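Local coordinates for protein viral CASP8 and FADD-like apoptosis regulator (Molluscum contagiosum virus subtype 1, PDB 2BBR) that inhibits death-receptor-induced apoptosis by interfering with caspase-8 recruitment and activation at the death-inducing signaling complex, and also suppresses host NF-kappa-B activation, at residues 30-35 and 90-95; 24-29 and 133-138; 4-9 and 51-56. All coordinates share one frame; numbering follows the deposited sequence.

Interaction 1. Residues 30-35 and 90-95; sequences FLCHDA and TSFLTR. With AZI (azide ion), chain B.
In this tandem death effector domain protein, Leu31 and Cys32, where helix 22-31 of the first domain runs out, and Ala35 beyond them pack on Phe92 and Leu93 of the loop that joins helix 81-85 to helix 95-104. The apolar part is small and close. Leu93 reaches in with one branch: its CD2 lies 3.8 Å from Leu31 CB, alongside the root of that side chain, and also touches the Leu31 carbonyl oxygen. With CG between the backbone N and the carbonyl carbon (chi1 79°), the Phe92 ring is directed at the turn after the helix. Ala35 CB comes at the ring obliquely, 4.0 Å from Phe92 CE1, whereas Cys32 SG lies near the ring plane, 4.3 Å from Phe92 CZ. Leu93 CG lies over the rim of one ring face, and Leu49 of helix 42-51 adds to the packing around Phe92. Two waters join the polar groups. One donates a hydrogen bond to Leu31 O at 3.0 Å and accepts from Thr94 N, so it serves a carbonyl at the helix end. The other bridges Asp34 OD2 and Thr94 OG1; Asp34 also pairs with Arg97, whose backbone N is capped by the Thr94 hydroxyl. Ser91 forms an ST turn, its OG accepting from Leu93 N at 3.3 Å, probably helping to hold the bend; Ser91 OG also bonds to Glu62 of helix 57-66. Beyond the packing, bent Arg95 turns its guanidinium edge to an azide ion, probably from the crystallisation liquor, and NH1 donates to azide N3 at 3.2 Å (147°).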
ATOM      1  N   PHE A  30       2.134   1.655  -5.551  1.00 10.55           N
ATOM      2  CA  PHE A  30       1.966   2.441  -4.332  1.00 10.31           C
ATOM      3  C   PHE A  30       2.749   1.794  -3.186  1.00  9.82           C
ATOM      4  O   PHE A  30       3.440   2.476  -2.428  1.00 10.08           O
ATOM      5  CB  PHE A  30       0.483   2.531  -3.972  1.00 10.78           C
ATOM      6  CG  PHE A  30       0.218   3.171  -2.640  1.00  9.14           C
ATOM      7  CD1 PHE A  30       0.155   4.556  -2.505  1.00  9.15           C
ATOM      8  CD2 PHE A  30       0.032   2.385  -1.512  1.00  9.20           C
ATOM      9  CE1 PHE A  30      -0.092   5.144  -1.256  1.00 10.12           C
ATOM     10  CE2 PHE A  30      -0.212   2.961  -0.271  1.00 10.20           C
ATOM     11  CZ  PHE A  30      -0.276   4.342  -0.140  1.00  9.39           C
ATOM     12  N   LEU A  31       2.648   0.473  -3.065  1.00  9.08           N
ATOM     13  CA  LEU A  31       3.366  -0.237  -2.010  1.00  9.29           C
ATOM     14  C   LEU A  31       4.874  -0.026  -2.122  1.00  8.61           C
ATOM     15  O   LEU A  31       5.589  -0.034  -1.114  1.00  9.57           O
ATOM     16  CB  LEU A  31       3.065  -1.740  -2.071  1.00  9.67           C
ATOM     17  CG  LEU A  31       1.681  -2.207  -1.615  1.00  9.75           C
ATOM     18  CD1 LEU A  31       1.566  -3.709  -1.821  1.00 11.06           C
ATOM     19  CD2 LEU A  31       1.462  -1.848  -0.147  1.00 10.37           C
ATOM     20  N   CYS A  32       5.348   0.164  -3.351  1.00  9.46           N
ATOM     21  CA  CYS A  32       6.770   0.366  -3.620  1.00 10.32           C
ATOM     22  C   CYS A  32       7.156   1.836  -3.711  1.00 10.91           C
ATOM     23  O   CYS A  32       8.278   2.154  -4.096  1.00 12.03           O
ATOM     24  CB  CYS A  32       7.157  -0.306  -4.940  1.00 11.43           C
ATOM     25  SG  CYS A  32       6.904  -2.084  -5.004  1.00 12.77           S
ATOM     26  N   HIS A  33       6.242   2.728  -3.341  1.00 11.22           N
ATOM     27  CA  HIS A  33       6.494   4.162  -3.447  1.00 11.06           C
ATOM     28  C   HIS A  33       7.771   4.684  -2.788  1.00 12.66           C
ATOM     29  O   HIS A  33       8.481   5.495  -3.381  1.00 13.93           O
ATOM     30  CB  HIS A  33       5.294   4.939  -2.905  1.00 10.33           C
ATOM     31  CG  HIS A  33       5.342   6.407  -3.198  1.00 10.91           C
ATOM     32  ND1 HIS A  33       5.146   6.924  -4.460  1.00 12.74           N
ATOM     33  CD2 HIS A  33       5.583   7.467  -2.389  1.00 11.25           C
ATOM     34  CE1 HIS A  33       5.266   8.241  -4.417  1.00 12.59           C
ATOM     35  NE2 HIS A  33       5.531   8.594  -3.172  1.00 11.54           N
ATOM     36  N   ASP A  34       8.061   4.234  -1.572  1.00 11.64           N
ATOM     37  CA  ASP A  34       9.252   4.694  -0.861  1.00 13.50           C
ATOM     38  C   ASP A  34      10.543   4.063  -1.368  1.00 12.94           C
ATOM     39  O   ASP A  34      11.565   4.739  -1.497  1.00 14.83           O
ATOM     40  CB  ASP A  34       9.127   4.402   0.632  1.00 14.02           C
ATOM     41  CG  ASP A  34       7.866   4.976   1.233  1.00 16.28           C
ATOM     42  OD1 ASP A  34       7.636   6.194   1.079  1.00 16.89           O
ATOM     43  OD2 ASP A  34       7.107   4.208   1.858  1.00 15.10           O
ATOM     44  N   ALA A  35      10.498   2.766  -1.653  1.00 14.28           N
ATOM     45  CA  ALA A  35      11.682   2.048  -2.113  1.00 16.74           C
ATOM     46  C   ALA A  35      12.017   2.248  -3.587  1.00 19.01           C
ATOM     47  O   ALA A  35      13.191   2.297  -3.958  1.00 20.76           O
ATOM     48  CB  ALA A  35      11.524   0.563  -1.816  1.00 17.78           C
ATOM     49  N   THR A  90       7.550  -8.963   7.565  1.00 13.11           N
ATOM     50  CA  THR A  90       8.947  -9.390   7.526  1.00 14.22           C
ATOM     51  C   THR A  90       9.730  -8.942   6.292  1.00 14.65           C
ATOM     52  O   THR A  90      10.751  -9.539   5.953  1.00 16.41           O
ATOM     53  CB  THR A  90       9.077 -10.931   7.648  1.00 14.28           C
ATOM     54  OG1 THR A  90       8.557 -11.558   6.469  1.00 13.82           O
ATOM     55  CG2 THR A  90       8.317 -11.439   8.869  1.00 15.88           C
ATOM     56  N   SER A  91       9.260  -7.898   5.617  1.00 13.79           N
ATOM     57  CA  SER A  91       9.959  -7.383   4.440  1.00 12.83           C
ATOM     58  C   SER A  91      10.025  -5.865   4.537  1.00 13.25           C
ATOM     59  O   SER A  91       9.667  -5.290   5.565  1.00 13.73           O
ATOM     60  CB  SER A  91       9.240  -7.791   3.150  1.00 12.80           C
ATOM     61  OG  SER A  91       8.066  -7.024   2.942  1.00 12.86           O
ATOM     62  N   PHE A  92      10.470  -5.212   3.469  1.00 12.60           N
ATOM     63  CA  PHE A  92      10.581  -3.757   3.471  1.00 12.82           C
ATOM     64  C   PHE A  92       9.216  -3.071   3.547  1.00 12.02           C
ATOM     65  O   PHE A  92       9.120  -1.923   3.974  1.00 12.31           O
ATOM     66  CB  PHE A  92      11.310  -3.282   2.213  1.00 13.12           C
ATOM     67  CG  PHE A  92      10.445  -3.257   0.986  1.00 12.14           C
ATOM     68  CD1 PHE A  92       9.739  -2.110   0.636  1.00 14.80           C
ATOM     69  CD2 PHE A  92      10.310  -4.392   0.195  1.00 11.98           C
ATOM     70  CE1 PHE A  92       8.911  -2.095  -0.481  1.00 14.04           C
ATOM     71  CE2 PHE A  92       9.484  -4.387  -0.925  1.00 12.03           C
ATOM     72  CZ  PHE A  92       8.781  -3.235  -1.264  1.00 14.12           C
ATOM     73  N   LEU A  93       8.164  -3.768   3.130  1.00 11.23           N
ATOM     74  CA  LEU A  93       6.828  -3.177   3.140  1.00  9.94           C
ATOM     75  C   LEU A  93       6.440  -2.653   4.514  1.00 10.37           C
ATOM     76  O   LEU A  93       6.687  -3.293   5.535  1.00 10.62           O
ATOM     77  CB  LEU A  93       5.797  -4.196   2.652  1.00 10.80           C
ATOM     78  CG  LEU A  93       5.983  -4.628   1.191  1.00 11.56           C
ATOM     79  CD1 LEU A  93       5.191  -5.894   0.933  1.00 13.21           C
ATOM     80  CD2 LEU A  93       5.563  -3.513   0.246  1.00 12.57           C
ATOM     81  N   THR A  94       5.823  -1.479   4.534  1.00 10.03           N
ATOM     82  CA  THR A  94       5.427  -0.871   5.795  1.00 10.22           C
ATOM     83  C   THR A  94       3.946  -1.036   6.085  1.00  9.61           C
ATOM     84  O   THR A  94       3.125  -1.173   5.174  1.00  9.57           O
ATOM     85  CB  THR A  94       5.757   0.634   5.811  1.00 10.60           C
ATOM     86  OG1 THR A  94       4.994   1.299   4.797  1.00 10.78           O
ATOM     87  CG2 THR A  94       7.246   0.857   5.564  1.00 11.93           C
ATOM     88  N   ARG A  95       3.610  -1.033   7.369  1.00  9.68           N
ATOM     89  CA  ARG A  95       2.223  -1.143   7.779  1.00 10.08           C
ATOM     90  C   ARG A  95       1.438   0.033   7.194  1.00  8.69           C
ATOM     91  O   ARG A  95       0.286  -0.121   6.793  1.00  9.74           O
ATOM     92  CB  ARG A  95       2.131  -1.157   9.306  1.00 11.63           C
ATOM     93  CG  ARG A  95       0.726  -1.036   9.870  1.00 11.83           C
ATOM     94  CD  ARG A  95      -0.238  -2.079   9.336  1.00 15.83           C
ATOM     95  NE  ARG A  95      -1.510  -1.973  10.045  1.00 16.46           N
ATOM     96  CZ  ARG A  95      -2.653  -2.501   9.630  1.00 17.00           C
ATOM     97  NH1 ARG A  95      -2.700  -3.184   8.496  1.00 17.42           N
ATOM     98  NH2 ARG A  95      -3.755  -2.333  10.351  1.00 19.27           N
TER
HETATM   99  N1  AZI B 201       0.420  -6.972   7.288  1.00 11.17           N
HETATM  100  N2  AZI B 201       0.060  -5.872   7.101  1.00 12.24           N
HETATM  101  N3  AZI B 201      -0.347  -4.789   6.964  1.00 19.41           N
HETATM  102  O   HOH W   1       5.709  -0.277   1.829  1.00 12.43           O
HETATM  103  O   HOH W   2       5.823   3.927   4.347  1.00 13.11           O

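Interaction 2. Residues 24-29 and 133-138; sequences EDSLLL and SSRFVE
Leu27, on helix 22-31, faces Val137 in the first turn of helix 136-145, and their CA atoms, 7.0 Å apart, are the nearest CA pair of the two segments. The two side chains cross at about a right angle, with Leu27 CD2 3.7 Å from Val137 CG1; Val101 of helix 95-104 also packs on Leu27. Next to Leu27 in the helix, Ser26 meets Arg135. The arginine runs extended from CG to NE and turns one face of its guanidinium to the serine, with Ser26 CB 3.4 Å above the plane and displaced toward the rim. With OG anti to the backbone N (chi1 -180°), the Ser26 hydroxyl points across the gap, where it also touches Val137 CG2. A water bridges Ser26 OG at 2.7 Å and Glu138 OE1 at 2.8 Å. Glu138 steadies the arginine: its OE1 lies at the edge of the guanidinium, in plane, forming a salt bridge with Arg135 NH1 at 3.1 Å whose hydrogen bond is weak. Glu138, three residues after the N-cap Arg135, also accepts from its backbone N: OE2 is 2.8 Å from Arg135 N, met from above the carboxylate plane but nearly straight (170°). On the first domain's side, His23 ND1 bonds to Arg135 NE. The contact belongs to the interface of the tandem death effector domains, helix 22-31 of the first packed against the start of helix 136-145 of the second.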
ATOM      1  N   GLU A  24      -4.475  -3.589  -9.822  1.00 11.85           N
ATOM      2  CA  GLU A  24      -3.490  -4.266  -8.993  1.00 11.72           C
ATOM      3  C   GLU A  24      -2.098  -3.685  -9.217  1.00 11.47           C
ATOM      4  O   GLU A  24      -1.327  -3.548  -8.268  1.00 11.26           O
ATOM      5  CB  GLU A  24      -3.508  -5.766  -9.284  1.00 13.76           C
ATOM      6  CG  GLU A  24      -4.829  -6.422  -8.917  1.00 15.36           C
ATOM      7  CD  GLU A  24      -4.945  -7.845  -9.421  1.00 14.55           C
ATOM      8  OE1 GLU A  24      -4.761  -8.059 -10.636  1.00 15.76           O
ATOM      9  OE2 GLU A  24      -5.228  -8.745  -8.604  1.00 17.83           O
ATOM     10  N   ASP A  25      -1.778  -3.329 -10.460  1.00 11.97           N
ATOM     11  CA  ASP A  25      -0.477  -2.736 -10.762  1.00 12.11           C
ATOM     12  C   ASP A  25      -0.315  -1.439  -9.973  1.00 11.82           C
ATOM     13  O   ASP A  25       0.747  -1.172  -9.412  1.00 12.43           O
ATOM     14  CB  ASP A  25      -0.343  -2.402 -12.255  1.00 14.97           C
ATOM     15  CG  ASP A  25      -0.264  -3.631 -13.136  1.00 16.04           C
ATOM     16  OD1 ASP A  25       0.160  -4.699 -12.646  1.00 15.48           O
ATOM     17  OD2 ASP A  25      -0.611  -3.515 -14.333  1.00 19.25           O
ATOM     18  N   SER A  26      -1.370  -0.629  -9.948  1.00 12.09           N
ATOM     19  CA  SER A  26      -1.340   0.641  -9.236  1.00 12.65           C
ATOM     20  C   SER A  26      -1.114   0.425  -7.744  1.00 11.34           C
ATOM     21  O   SER A  26      -0.376   1.172  -7.105  1.00 11.18           O
ATOM     22  CB  SER A  26      -2.652   1.398  -9.463  1.00 14.31           C
ATOM     23  OG  SER A  26      -2.654   2.639  -8.783  1.00 20.50           O
ATOM     24  N   LEU A  27      -1.758  -0.595  -7.188  1.00 10.94           N
ATOM     25  CA  LEU A  27      -1.598  -0.887  -5.773  1.00 10.09           C
ATOM     26  C   LEU A  27      -0.161  -1.292  -5.461  1.00  9.78           C
ATOM     27  O   LEU A  27       0.404  -0.864  -4.457  1.00  9.92           O
ATOM     28  CB  LEU A  27      -2.563  -1.995  -5.334  1.00 11.42           C
ATOM     29  CG  LEU A  27      -4.051  -1.697  -5.534  1.00 12.41           C
ATOM     30  CD1 LEU A  27      -4.885  -2.848  -5.003  1.00 13.15           C
ATOM     31  CD2 LEU A  27      -4.418  -0.408  -4.819  1.00 13.99           C
ATOM     32  N   LEU A  28       0.436  -2.114  -6.319  1.00 10.05           N
ATOM     33  CA  LEU A  28       1.809  -2.532  -6.085  1.00 10.30           C
ATOM     34  C   LEU A  28       2.760  -1.352  -6.222  1.00 10.07           C
ATOM     35  O   LEU A  28       3.695  -1.212  -5.436  1.00 10.49           O
ATOM     36  CB  LEU A  28       2.211  -3.648  -7.051  1.00 13.49           C
ATOM     37  CG  LEU A  28       1.502  -4.989  -6.854  1.00 15.21           C
ATOM     38  CD1 LEU A  28       2.184  -6.045  -7.709  1.00 17.56           C
ATOM     39  CD2 LEU A  28       1.552  -5.396  -5.384  1.00 16.74           C
ATOM     40  N   LEU A  29       2.530  -0.502  -7.215  1.00 10.59           N
ATOM     41  CA  LEU A  29       3.386   0.664  -7.388  1.00 10.67           C
ATOM     42  C   LEU A  29       3.322   1.534  -6.134  1.00 10.42           C
ATOM     43  O   LEU A  29       4.332   2.079  -5.697  1.00 11.34           O
ATOM     44  CB  LEU A  29       2.967   1.470  -8.620  1.00 12.94           C
ATOM     45  CG  LEU A  29       3.429   0.909  -9.967  1.00 16.78           C
ATOM     46  CD1 LEU A  29       2.864   1.751 -11.094  1.00 19.75           C
ATOM     47  CD2 LEU A  29       4.951   0.899 -10.024  1.00 18.88           C
ATOM     48  N   SER A 133     -11.353   9.747 -11.723  1.00 14.25           N
ATOM     49  CA  SER A 133     -10.750   8.443 -11.953  1.00 15.65           C
ATOM     50  C   SER A 133      -9.677   8.108 -10.918  1.00 13.97           C
ATOM     51  O   SER A 133      -9.117   7.015 -10.933  1.00 14.23           O
ATOM     52  CB  SER A 133     -10.146   8.374 -13.359  1.00 17.72           C
ATOM     53  OG  SER A 133      -9.124   9.340 -13.526  1.00 19.95           O
ATOM     54  N   SER A 134      -9.393   9.042 -10.012  1.00 13.86           N
ATOM     55  CA  SER A 134      -8.370   8.815  -8.993  1.00 13.00           C
ATOM     56  C   SER A 134      -8.721   7.724  -7.990  1.00 13.53           C
ATOM     57  O   SER A 134      -9.788   7.746  -7.380  1.00 14.15           O
ATOM     58  CB  SER A 134      -8.082  10.110  -8.228  1.00 13.51           C
ATOM     59  OG  SER A 134      -7.533  11.103  -9.073  1.00 14.30           O
ATOM     60  N   ARG A 135      -7.803   6.776  -7.818  1.00 12.71           N
ATOM     61  CA  ARG A 135      -7.981   5.674  -6.875  1.00 12.38           C
ATOM     62  C   ARG A 135      -7.659   6.169  -5.463  1.00 11.44           C
ATOM     63  O   ARG A 135      -7.063   7.234  -5.296  1.00 11.25           O
ATOM     64  CB  ARG A 135      -7.023   4.525  -7.210  1.00 15.46           C
ATOM     65  CG  ARG A 135      -7.104   3.982  -8.628  1.00 15.42           C
ATOM     66  CD  ARG A 135      -6.158   2.793  -8.778  1.00 19.52           C
ATOM     67  NE  ARG A 135      -6.296   2.111 -10.063  1.00 19.02           N
ATOM     68  CZ  ARG A 135      -5.721   2.509 -11.194  1.00 19.48           C
ATOM     69  NH1 ARG A 135      -4.958   3.591 -11.214  1.00 20.84           N
ATOM     70  NH2 ARG A 135      -5.913   1.820 -12.310  1.00 21.31           N
ATOM     71  N   PHE A 136      -8.036   5.393  -4.450  1.00 10.66           N
ATOM     72  CA  PHE A 136      -7.736   5.780  -3.075  1.00 10.61           C
ATOM     73  C   PHE A 136      -6.225   5.939  -2.871  1.00 10.42           C
ATOM     74  O   PHE A 136      -5.786   6.892  -2.222  1.00 10.46           O
ATOM     75  CB  PHE A 136      -8.273   4.750  -2.078  1.00 11.21           C
ATOM     76  CG  PHE A 136      -8.038   5.125  -0.637  1.00  9.56           C
ATOM     77  CD1 PHE A 136      -8.744   6.167  -0.050  1.00 11.91           C
ATOM     78  CD2 PHE A 136      -7.089   4.452   0.126  1.00 10.46           C
ATOM     79  CE1 PHE A 136      -8.508   6.533   1.275  1.00 11.50           C
ATOM     80  CE2 PHE A 136      -6.847   4.809   1.448  1.00 10.28           C
ATOM     81  CZ  PHE A 136      -7.554   5.851   2.026  1.00 10.88           C
ATOM     82  N   VAL A 137      -5.424   5.029  -3.422  1.00 10.17           N
ATOM     83  CA  VAL A 137      -3.979   5.153  -3.242  1.00  9.89           C
ATOM     84  C   VAL A 137      -3.463   6.431  -3.880  1.00  9.87           C
ATOM     85  O   VAL A 137      -2.483   7.012  -3.416  1.00 10.23           O
ATOM     86  CB  VAL A 137      -3.194   3.942  -3.817  1.00 11.42           C
ATOM     87  CG1 VAL A 137      -3.466   2.707  -2.976  1.00 14.42           C
ATOM     88  CG2 VAL A 137      -3.567   3.704  -5.272  1.00 12.59           C
ATOM     89  N   GLU A 138      -4.119   6.879  -4.943  1.00 11.03           N
ATOM     90  CA  GLU A 138      -3.701   8.111  -5.592  1.00 10.53           C
ATOM     91  C   GLU A 138      -4.104   9.305  -4.721  1.00 10.34           C
ATOM     92  O   GLU A 138      -3.387  10.302  -4.658  1.00 10.50           O
ATOM     93  CB  GLU A 138      -4.287   8.171  -7.007  1.00 12.54           C
ATOM     94  CG  GLU A 138      -3.566   7.185  -7.937  1.00 16.50           C
ATOM     95  CD  GLU A 138      -4.320   6.846  -9.215  1.00 18.11           C
ATOM     96  OE1 GLU A 138      -3.718   6.191 -10.093  1.00 24.40           O
ATOM     97  OE2 GLU A 138      -5.502   7.211  -9.343  1.00 17.99           O
TER
HETATM   98  O   HOH W   3      -1.343   4.804  -9.801  1.00 27.65           O

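Interaction 3. Residues 4-9 and 51-56; sequences SKEVPS and QQRKLT
Glu6 and Arg53 cross at about a right angle, and their flat ends are turned 65° apart, so the salt bridge rests on one bond instead of a flat two-point pairing. Arg53 NH1 donates to Glu6 OE2 at 2.7 Å, almost straight (174°), with the oxygen in the guanidinium plane; that oxygen is itself met from above the carboxylate plane. The glutamate chain crosses at the guanidinium edge, its CG 3.4 Å from Arg53 NH2. Over one face of the same guanidinium lies Val7 CG2, 3.6 Å above the plane and offset toward the rim. Arg53 has CG anti to its backbone N (chi1 -160°) and an extended chain, which carries the charge from the Schellman motif ending helix 42-51 over to residues 4-9. Next to the ion pair, the backbones meet: Thr56 CA makes a CA-H...O contact with Glu6 O at 3.1 Å. Pro8 CD rests 3.7 Å from Leu55 O, to which a water donates. Thr56 OG1 meanwhile caps Ala59 N at the start of helix 57-66. One nearly straight bond thus holds the charge pair while a methyl packs on one guanidinium face; being partly exposed, the pair probably adds only modestly to stability.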
ATOM      1  N   SER A   4      20.691 -16.702  -1.769  1.00 25.23           N
ATOM      2  CA  SER A   4      19.922 -16.497  -2.993  1.00 25.97           C
ATOM      3  C   SER A   4      18.539 -17.140  -2.931  1.00 26.26           C
ATOM      4  O   SER A   4      17.634 -16.751  -3.671  1.00 25.69           O
ATOM      5  CB  SER A   4      20.687 -17.054  -4.196  1.00 26.32           C
ATOM      6  OG  SER A   4      20.823 -18.461  -4.108  1.00 27.95           O
ATOM      7  N   LYS A   5      18.379 -18.121  -2.049  1.00 27.12           N
ATOM      8  CA  LYS A   5      17.105 -18.818  -1.903  1.00 28.52           C
ATOM      9  C   LYS A   5      15.953 -17.876  -1.561  1.00 28.79           C
ATOM     10  O   LYS A   5      14.810 -18.117  -1.952  1.00 29.52           O
ATOM     11  CB  LYS A   5      17.209 -19.895  -0.819  1.00 29.59           C
ATOM     12  CG  LYS A   5      15.894 -20.613  -0.548  1.00 30.51           C
ATOM     13  CD  LYS A   5      16.008 -21.592   0.609  1.00 31.75           C
ATOM     14  CE  LYS A   5      14.669 -22.252   0.900  1.00 31.93           C
ATOM     15  NZ  LYS A   5      14.748 -23.198   2.049  1.00 32.60           N
ATOM     16  N   GLU A   6      16.254 -16.805  -0.833  1.00 28.65           N
ATOM     17  CA  GLU A   6      15.232 -15.845  -0.434  1.00 27.87           C
ATOM     18  C   GLU A   6      14.955 -14.807  -1.516  1.00 26.64           C
ATOM     19  O   GLU A   6      14.173 -13.880  -1.306  1.00 25.96           O
ATOM     20  CB  GLU A   6      15.650 -15.137   0.856  1.00 29.97           C
ATOM     21  CG  GLU A   6      16.881 -14.257   0.710  1.00 31.42           C
ATOM     22  CD  GLU A   6      17.305 -13.623   2.021  1.00 33.32           C
ATOM     23  OE1 GLU A   6      17.613 -14.371   2.971  1.00 33.72           O
ATOM     24  OE2 GLU A   6      17.331 -12.376   2.099  1.00 35.12           O
ATOM     25  N   VAL A   7      15.590 -14.966  -2.671  1.00 25.28           N
ATOM     26  CA  VAL A   7      15.408 -14.026  -3.770  1.00 24.24           C
ATOM     27  C   VAL A   7      14.929 -14.701  -5.053  1.00 24.34           C
ATOM     28  O   VAL A   7      15.708 -15.344  -5.757  1.00 23.28           O
ATOM     29  CB  VAL A   7      16.723 -13.275  -4.079  1.00 23.83           C
ATOM     30  CG1 VAL A   7      16.505 -12.275  -5.201  1.00 23.57           C
ATOM     31  CG2 VAL A   7      17.225 -12.574  -2.830  1.00 23.12           C
ATOM     32  N   PRO A   8      13.629 -14.574  -5.365  1.00 24.87           N
ATOM     33  CA  PRO A   8      13.078 -15.182  -6.581  1.00 24.92           C
ATOM     34  C   PRO A   8      13.642 -14.465  -7.808  1.00 25.22           C
ATOM     35  O   PRO A   8      13.843 -13.253  -7.779  1.00 25.22           O
ATOM     36  CB  PRO A   8      11.575 -14.961  -6.426  1.00 25.95           C
ATOM     37  CG  PRO A   8      11.385 -14.943  -4.935  1.00 25.39           C
ATOM     38  CD  PRO A   8      12.547 -14.092  -4.490  1.00 24.46           C
ATOM     39  N   SER A   9      13.898 -15.207  -8.881  1.00 24.82           N
ATOM     40  CA  SER A   9      14.448 -14.602 -10.091  1.00 24.49           C
ATOM     41  C   SER A   9      13.451 -13.636 -10.717  1.00 24.49           C
ATOM     42  O   SER A   9      12.238 -13.839 -10.625  1.00 24.05           O
ATOM     43  CB  SER A   9      14.809 -15.678 -11.115  1.00 24.38           C
ATOM     44  OG  SER A   9      13.647 -16.181 -11.752  1.00 21.17           O
ATOM     45  N   GLN A  51      17.548  -4.545  -7.317  1.00 14.24           N
ATOM     46  CA  GLN A  51      18.830  -3.855  -7.194  1.00 15.12           C
ATOM     47  C   GLN A  51      19.219  -3.646  -5.736  1.00 15.74           C
ATOM     48  O   GLN A  51      20.400  -3.644  -5.386  1.00 15.87           O
ATOM     49  CB  GLN A  51      18.756  -2.491  -7.874  1.00 15.88           C
ATOM     50  CG  GLN A  51      18.666  -2.534  -9.383  1.00 16.76           C
ATOM     51  CD  GLN A  51      18.182  -1.219  -9.954  1.00 17.53           C
ATOM     52  OE1 GLN A  51      18.500  -0.152  -9.432  1.00 21.67           O
ATOM     53  NE2 GLN A  51      17.416  -1.289 -11.035  1.00 22.36           N
ATOM     54  N   GLN A  52      18.210  -3.461  -4.893  1.00 15.35           N
ATOM     55  CA  GLN A  52      18.414  -3.219  -3.471  1.00 15.44           C
ATOM     56  C   GLN A  52      18.306  -4.492  -2.641  1.00 15.54           C
ATOM     57  O   GLN A  52      18.469  -4.456  -1.424  1.00 16.10           O
ATOM     58  CB  GLN A  52      17.376  -2.208  -2.975  1.00 15.04           C
ATOM     59  CG  GLN A  52      17.477  -0.839  -3.627  1.00 16.70           C
ATOM     60  CD  GLN A  52      16.271   0.031  -3.337  1.00 16.54           C
ATOM     61  OE1 GLN A  52      15.314   0.064  -4.112  1.00 18.22           O
ATOM     62  NE2 GLN A  52      16.306   0.732  -2.212  1.00 19.34           N
ATOM     63  N   ARG A  53      18.039  -5.608  -3.311  1.00 15.44           N
ATOM     64  CA  ARG A  53      17.861  -6.897  -2.654  1.00 15.00           C
ATOM     65  C   ARG A  53      16.723  -6.802  -1.640  1.00 14.04           C
ATOM     66  O   ARG A  53      16.803  -7.329  -0.527  1.00 16.57           O
ATOM     67  CB  ARG A  53      19.148  -7.356  -1.965  1.00 16.81           C
ATOM     68  CG  ARG A  53      19.150  -8.850  -1.694  1.00 19.81           C
ATOM     69  CD  ARG A  53      20.491  -9.349  -1.195  1.00 22.24           C
ATOM     70  NE  ARG A  53      20.526 -10.810  -1.142  1.00 25.48           N
ATOM     71  CZ  ARG A  53      19.740 -11.552  -0.368  1.00 26.99           C
ATOM     72  NH1 ARG A  53      18.850 -10.978   0.428  1.00 28.09           N
ATOM     73  NH2 ARG A  53      19.840 -12.874  -0.395  1.00 29.10           N
ATOM     74  N   LYS A  54      15.662  -6.110  -2.035  1.00 14.09           N
ATOM     75  CA  LYS A  54      14.491  -5.957  -1.184  1.00 14.55           C
ATOM     76  C   LYS A  54      13.369  -6.823  -1.738  1.00 13.60           C
ATOM     77  O   LYS A  54      12.332  -6.994  -1.098  1.00 14.27           O
ATOM     78  CB  LYS A  54      14.033  -4.497  -1.145  1.00 15.66           C
ATOM     79  CG  LYS A  54      14.985  -3.560  -0.426  1.00 18.75           C
ATOM     80  CD  LYS A  54      14.463  -2.131  -0.447  1.00 18.56           C
ATOM     81  CE  LYS A  54      15.418  -1.181   0.262  1.00 21.91           C
ATOM     82  NZ  LYS A  54      14.928   0.223   0.216  1.00 23.64           N
ATOM     83  N   LEU A  55      13.587  -7.371  -2.930  1.00 14.89           N
ATOM     84  CA  LEU A  55      12.596  -8.212  -3.590  1.00 16.60           C
ATOM     85  C   LEU A  55      12.773  -9.659  -3.150  1.00 15.97           C
ATOM     86  O   LEU A  55      13.222 -10.513  -3.917  1.00 18.83           O
ATOM     87  CB  LEU A  55      12.747  -8.087  -5.109  1.00 19.28           C
ATOM     88  CG  LEU A  55      11.596  -8.543  -6.008  1.00 21.38           C
ATOM     89  CD1 LEU A  55      10.304  -7.868  -5.585  1.00 22.98           C
ATOM     90  CD2 LEU A  55      11.927  -8.194  -7.448  1.00 23.18           C
ATOM     91  N   THR A  56      12.412  -9.920  -1.899  1.00 15.07           N
ATOM     92  CA  THR A  56      12.531 -11.241  -1.303  1.00 13.04           C
ATOM     93  C   THR A  56      11.247 -12.048  -1.428  1.00 13.15           C
ATOM     94  O   THR A  56      10.213 -11.541  -1.863  1.00 12.01           O
ATOM     95  CB  THR A  56      12.850 -11.124   0.188  1.00 12.96           C
ATOM     96  OG1 THR A  56      11.776 -10.432   0.840  1.00 13.91           O
ATOM     97  CG2 THR A  56      14.146 -10.357   0.398  1.00 15.26           C
TER
HETATM   98  O   HOH W   4      13.881 -10.948  -6.753  1.00 24.62           O

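Overall arrangement
Interactions 1 and 2 share helix 22-31 and lie 14 Å apart between centres; they touch where Phe30 CD1 packs 3.6 Å from Val137 CB, linking the end of the helix to the second domain. Interaction 3 is likewise 14 Å from interaction 1, and reaches it through the loop after helix 42-51, Phe92 CD2 lying 3.5 Å from Lys54 O. Interactions 2 and 3 do not meet: their nearest atoms are about 9 Å apart and their centres 24 Å. Interaction 1 therefore stands between the domain interface and the N-terminal surface contact. It also carries the azide site, which Arg95 shares with Leu88 and Lys98.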